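Local coordinates for rhamnose ABC transporter, rhamnose-binding protein (PDB 5BQ3) that probably binds rhamnose or a related sugar and delivers it to the membrane components of an ABC transporter for import, at residues Phe32-Leu37 and Val61-Pro66; Ser70-Val75 and Pro96-Pro101. All coordinates share one frame; numbering follows the deposited sequence.

Interaction 1: Phe32-Leu37 and Val61-Pro66; sequences FIPKQL and VNVVGP
F32 lies on its parallel neighbour V63 where strands 29-33 and 60-63, the two strands of a right-handed beta-alpha-beta unit, end in loops. The unit forms one border of the six-stranded sheet in this lobe of a periplasmic binding protein. The F32 backbone bonds to the residues on either side of V63: its N donates to N62 O (3.0 Å, nearly straight at 166°), and its O accepts a more bent bond from V64 N.

The F32 side chain follows the same strand backwards. CB sits 4.1 Å from V63 CG2, CD1 passes 3.6 Å from the carbonyl oxygen N62 O, and CE1 meets V61 CG1 at 3.8 Å, with that methyl at the ring edge and in its plane. Chi1 of -56° places CG beside the backbone N, which carries the ring back toward V61. Helix 40-56 packs on this face, L46 touching the ring and A53 touching V61.

I33 and V64 meet on the other side, where helix 75-83 touches V64 through F77 and E81, while I33 also touches L89 and I91. I33 CG1 touches V64 CG2 at 3.8 Å, and I33 CG2 comes 3.5 Å from V64 O. An alanine here removes CG1, CG2 and CD1, and would probably open a gap beside V64 CG2, toward L89 and I91.

Past the strands, P66 CG packs on K35 O, and L37 CD1 rests near G65 O. The last link is backbone to backbone: L37 N donates to P66 O over 2.8 Å, almost in line with the carbonyl bond.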
loop_
_atom_site.group_PDB
_atom_site.type_symbol
_atom_site.label_atom_id
_atom_site.label_comp_id
_atom_site.label_asym_id
_atom_site.label_seq_id
_atom_site.Cartn_x
_atom_site.Cartn_y
_atom_site.Cartn_z
ATOM N N PHE A 32 13.019 -7.192 -10.915
ATOM C CA PHE A 32 12.277 -6.622 -9.791
ATOM C C PHE A 32 13.243 -6.356 -8.637
ATOM O O PHE A 32 13.927 -7.277 -8.186
ATOM C CB PHE A 32 11.133 -7.564 -9.355
ATOM C CG PHE A 32 10.160 -7.941 -10.447
ATOM C CD1 PHE A 32 10.400 -9.039 -11.265
ATOM C CD2 PHE A 32 8.999 -7.208 -10.651
ATOM C CE1 PHE A 32 9.509 -9.375 -12.291
ATOM C CE2 PHE A 32 8.107 -7.548 -11.666
ATOM C CZ PHE A 32 8.369 -8.628 -12.482
ATOM N N ILE A 33 13.337 -5.088 -8.195
ATOM C CA ILE A 33 14.210 -4.696 -7.092
ATOM C C ILE A 33 13.339 -4.212 -5.914
ATOM O O ILE A 33 12.832 -3.088 -5.945
ATOM C CB ILE A 33 15.306 -3.656 -7.491
ATOM C CG1 ILE A 33 16.130 -4.132 -8.715
ATOM C CG2 ILE A 33 16.231 -3.350 -6.292
ATOM C CD1 ILE A 33 16.857 -3.031 -9.474
ATOM N N PRO A 34 13.162 -5.045 -4.859
ATOM C CA PRO A 34 12.384 -4.584 -3.696
ATOM C C PRO A 34 13.228 -3.678 -2.795
ATOM O O PRO A 34 14.428 -3.516 -3.037
ATOM C CB PRO A 34 12.003 -5.892 -2.996
ATOM C CG PRO A 34 13.120 -6.825 -3.313
ATOM C CD PRO A 34 13.699 -6.409 -4.644
ATOM N N LYS A 35 12.606 -3.099 -1.749
ATOM C CA LYS A 35 13.283 -2.243 -0.769
ATOM C C LYS A 35 14.374 -3.024 -0.027
ATOM O O LYS A 35 15.461 -2.502 0.229
ATOM C CB LYS A 35 12.264 -1.695 0.245
ATOM C CG LYS A 35 11.428 -0.531 -0.249
ATOM C CD LYS A 35 10.528 -0.020 0.860
ATOM C CE LYS A 35 9.832 1.252 0.468
ATOM N NZ LYS A 35 8.958 1.764 1.554
ATOM N N GLN A 36 14.066 -4.289 0.292
ATOM C CA GLN A 36 14.891 -5.233 1.037
ATOM C C GLN A 36 14.527 -6.658 0.609
ATOM O O GLN A 36 13.364 -6.920 0.288
ATOM C CB GLN A 36 14.622 -5.013 2.547
ATOM C CG GLN A 36 15.444 -5.848 3.515
ATOM C CD GLN A 36 15.106 -5.530 4.952
ATOM O OE1 GLN A 36 15.897 -4.924 5.683
ATOM N NE2 GLN A 36 13.925 -5.937 5.394
ATOM N N LEU A 37 15.510 -7.571 0.596
ATOM C CA LEU A 37 15.274 -8.974 0.259
ATOM C C LEU A 37 14.696 -9.737 1.452
ATOM O O LEU A 37 14.947 -9.371 2.606
ATOM C CB LEU A 37 16.566 -9.670 -0.209
ATOM C CG LEU A 37 17.051 -9.418 -1.639
ATOM C CD1 LEU A 37 18.341 -10.161 -1.889
ATOM C CD2 LEU A 37 16.015 -9.852 -2.679
ATOM N N VAL A 61 13.523 -13.387 -16.135
ATOM C CA VAL A 61 12.796 -12.812 -14.998
ATOM C C VAL A 61 13.702 -12.969 -13.774
ATOM O O VAL A 61 13.978 -14.097 -13.355
ATOM C CB VAL A 61 11.382 -13.435 -14.790
ATOM C CG1 VAL A 61 10.602 -12.686 -13.714
ATOM C CG2 VAL A 61 10.585 -13.477 -16.094
ATOM N N ASN A 62 14.200 -11.842 -13.234
ATOM C CA ASN A 62 15.121 -11.850 -12.097
ATOM C C ASN A 62 14.649 -10.961 -10.947
ATOM O O ASN A 62 13.869 -10.033 -11.152
ATOM C CB ASN A 62 16.524 -11.405 -12.543
ATOM C CG ASN A 62 17.065 -12.148 -13.738
ATOM O OD1 ASN A 62 17.078 -11.631 -14.863
ATOM N ND2 ASN A 62 17.513 -13.380 -13.526
ATOM N N VAL A 63 15.128 -11.263 -9.729
ATOM C CA VAL A 63 14.855 -10.505 -8.510
ATOM C C VAL A 63 16.199 -10.279 -7.805
ATOM O O VAL A 63 16.818 -11.238 -7.337
ATOM C CB VAL A 63 13.795 -11.171 -7.580
ATOM C CG1 VAL A 63 13.661 -10.418 -6.258
ATOM C CG2 VAL A 63 12.435 -11.274 -8.269
ATOM N N VAL A 64 16.667 -9.023 -7.783
ATOM C CA VAL A 64 17.917 -8.617 -7.127
ATOM C C VAL A 64 17.600 -7.499 -6.129
ATOM O O VAL A 64 16.605 -6.797 -6.297
ATOM C CB VAL A 64 19.059 -8.214 -8.108
ATOM C CG1 VAL A 64 19.474 -9.381 -8.996
ATOM C CG2 VAL A 64 18.703 -6.984 -8.941
ATOM N N GLY A 65 18.435 -7.341 -5.111
ATOM C CA GLY A 65 18.218 -6.292 -4.126
ATOM C C GLY A 65 19.099 -6.342 -2.895
ATOM O O GLY A 65 19.833 -7.314 -2.686
ATOM N N PRO A 66 19.029 -5.290 -2.046
ATOM C CA PRO A 66 19.858 -5.280 -0.831
ATOM C C PRO A 66 19.262 -6.117 0.300
ATOM O O PRO A 66 18.056 -6.378 0.313
ATOM C CB PRO A 66 19.898 -3.800 -0.457
ATOM C CG PRO A 66 18.619 -3.242 -0.974
ATOM C CD PRO A 66 18.211 -4.062 -2.162
#

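Interaction 2: Ser70-Val75 and Pro96-Pro101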
loop_
_atom_site.group_PDB
_atom_site.type_symbol
_atom_site.label_atom_id
_atom_site.label_comp_id
_atom_site.label_asym_id
_atom_site.label_seq_id
_atom_site.Cartn_x
_atom_site.Cartn_y
_atom_site.Cartn_z
ATOM N N SER A 70 18.137 0.660 3.112
ATOM C CA SER A 70 18.791 1.963 3.283
ATOM C C SER A 70 18.491 2.841 2.062
ATOM O O SER A 70 18.198 2.306 0.991
ATOM C CB SER A 70 20.294 1.784 3.476
ATOM O OG SER A 70 20.990 3.021 3.512
ATOM N N SER A 71 18.571 4.177 2.221
ATOM C CA SER A 71 18.292 5.182 1.189
ATOM C C SER A 71 18.988 4.892 -0.167
ATOM O O SER A 71 18.307 4.878 -1.197
ATOM C CB SER A 71 18.683 6.572 1.686
ATOM O OG SER A 71 20.063 6.653 2.005
ATOM N N SER A 72 20.321 4.638 -0.160
ATOM C CA SER A 72 21.119 4.376 -1.368
ATOM C C SER A 72 21.575 2.903 -1.500
ATOM O O SER A 72 22.503 2.624 -2.266
ATOM C CB SER A 72 22.349 5.283 -1.391
ATOM O OG SER A 72 22.039 6.657 -1.549
ATOM N N SER A 73 20.909 1.968 -0.791
ATOM C CA SER A 73 21.261 0.540 -0.798
ATOM C C SER A 73 20.951 -0.165 -2.135
ATOM O O SER A 73 21.556 -1.202 -2.423
ATOM C CB SER A 73 20.556 -0.188 0.343
ATOM O OG SER A 73 19.145 -0.116 0.229
ATOM N N GLN A 74 20.029 0.396 -2.940
ATOM C CA GLN A 74 19.593 -0.160 -4.228
ATOM C C GLN A 74 20.417 0.343 -5.430
ATOM O O GLN A 74 20.370 -0.285 -6.488
ATOM C CB GLN A 74 18.112 0.173 -4.467
ATOM C CG GLN A 74 17.159 -0.414 -3.431
ATOM C CD GLN A 74 15.787 0.202 -3.509
ATOM O OE1 GLN A 74 15.601 1.406 -3.315
ATOM N NE2 GLN A 74 14.785 -0.622 -3.750
ATOM N N VAL A 75 21.154 1.467 -5.270
ATOM C CA VAL A 75 21.959 2.150 -6.300
ATOM C C VAL A 75 22.946 1.186 -7.011
ATOM O O VAL A 75 23.028 1.213 -8.242
ATOM C CB VAL A 75 22.695 3.389 -5.714
ATOM C CG1 VAL A 75 23.604 4.058 -6.746
ATOM C CG2 VAL A 75 21.699 4.400 -5.156
ATOM N N PRO A 96 13.166 8.648 -2.472
ATOM C CA PRO A 96 12.810 9.151 -3.812
ATOM C C PRO A 96 13.931 9.874 -4.567
ATOM O O PRO A 96 13.877 9.929 -5.794
ATOM C CB PRO A 96 11.648 10.111 -3.538
ATOM C CG PRO A 96 11.804 10.509 -2.127
ATOM C CD PRO A 96 12.388 9.331 -1.418
ATOM N N ASP A 97 14.937 10.409 -3.853
ATOM C CA ASP A 97 16.031 11.172 -4.451
ATOM C C ASP A 97 17.348 10.395 -4.588
ATOM O O ASP A 97 18.076 10.633 -5.551
ATOM C CB ASP A 97 16.285 12.447 -3.630
ATOM C CG ASP A 97 15.303 13.588 -3.861
ATOM O OD1 ASP A 97 14.350 13.408 -4.661
ATOM O OD2 ASP A 97 15.501 14.669 -3.267
ATOM N N ALA A 98 17.673 9.512 -3.626
ATOM C CA ALA A 98 18.931 8.754 -3.598
ATOM C C ALA A 98 19.092 7.771 -4.768
ATOM O O ALA A 98 20.215 7.594 -5.247
ATOM C CB ALA A 98 19.057 8.003 -2.286
ATOM N N VAL A 99 17.997 7.133 -5.214
ATOM C CA VAL A 99 18.015 6.148 -6.307
ATOM C C VAL A 99 17.835 6.820 -7.687
ATOM O O VAL A 99 18.097 6.182 -8.709
ATOM C CB VAL A 99 16.959 5.016 -6.114
ATOM C CG1 VAL A 99 17.240 4.187 -4.865
ATOM C CG2 VAL A 99 15.533 5.561 -6.102
ATOM N N CYS A 100 17.376 8.088 -7.706
ATOM C CA CYS A 100 17.066 8.875 -8.905
ATOM C C CYS A 100 18.230 8.965 -9.932
ATOM O O CYS A 100 17.936 8.713 -11.100
ATOM C CB CYS A 100 16.558 10.265 -8.533
ATOM S SG CYS A 100 15.739 11.144 -9.889
ATOM N N PRO A 101 19.513 9.295 -9.596
ATOM C CA PRO A 101 20.547 9.363 -10.650
ATOM C C PRO A 101 20.820 8.016 -11.329
ATOM O O PRO A 101 21.080 7.995 -12.532
ATOM C CB PRO A 101 21.791 9.854 -9.901
ATOM C CG PRO A 101 21.285 10.456 -8.664
ATOM C CD PRO A 101 20.093 9.651 -8.287
#
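The flat amide of Q74 meets V99 through its oxygen: OE1 is 3.6 Å from V99 CG1, a methyl that comes obliquely past the oxygen, off the amide plane. OE1 accepts from N94 N and NE2 donates to A92 O and P34 O, so outside partners hold the amide's rotation. The setting is a type I beta turn, S70 to S73, leading into helix 75-83 and lying against the segment that enters helix 100-109. Both follow strands of the parallel sheet at the C-terminal end, which in this fold probably borders the sugar cleft.

The contact is small and made by van der Waals touches. A98 points its CB at the turn and meets both S71 O and S72 OG, each at 3.4 Å. S72 OG comes to that methyl from beside its own backbone N, with chi1 at -67°. Three residues on, V75 CG2 reaches A98 O at 3.5 Å and stands only loosely against V99 CG1, at 4.5 Å. V99 thus rests mainly against Q74, with V75 beside it, while A98 covers the outer corner of the turn.

Each side is braced separately. D95 OD2 accepts from A98 N, and C100, immediately after V99, is tied by a disulfide to C124. In the turn, S70 O takes two donors from the same face of its carbonyl plane: S73 N at 3.3 Å and the hydroxyl S73 OG at 2.7 Å.

How the interactions relate
From the N terminus, strand 29-33 runs into 32-37, the chain crosses through helix 40-56, and interaction 1 closes that loop when 61-66 returns beside it. After three intervening residues 70-75 begins; the chain then makes helix 75-83 and strand 88-91 before 96-101 closes interaction 2. The two loops therefore follow in series, neither enclosing nor crossing the other. In space they adjoin, with centres about 14 Å apart: Q74 NE2 probably hydrogen-bonds to P34 O at 3.0 Å, and S73 OG packs on P66 CG. Together they join successive loops at the C-terminal ends of the sheet's strands, from the edge strand inward to the start of helix 100-109.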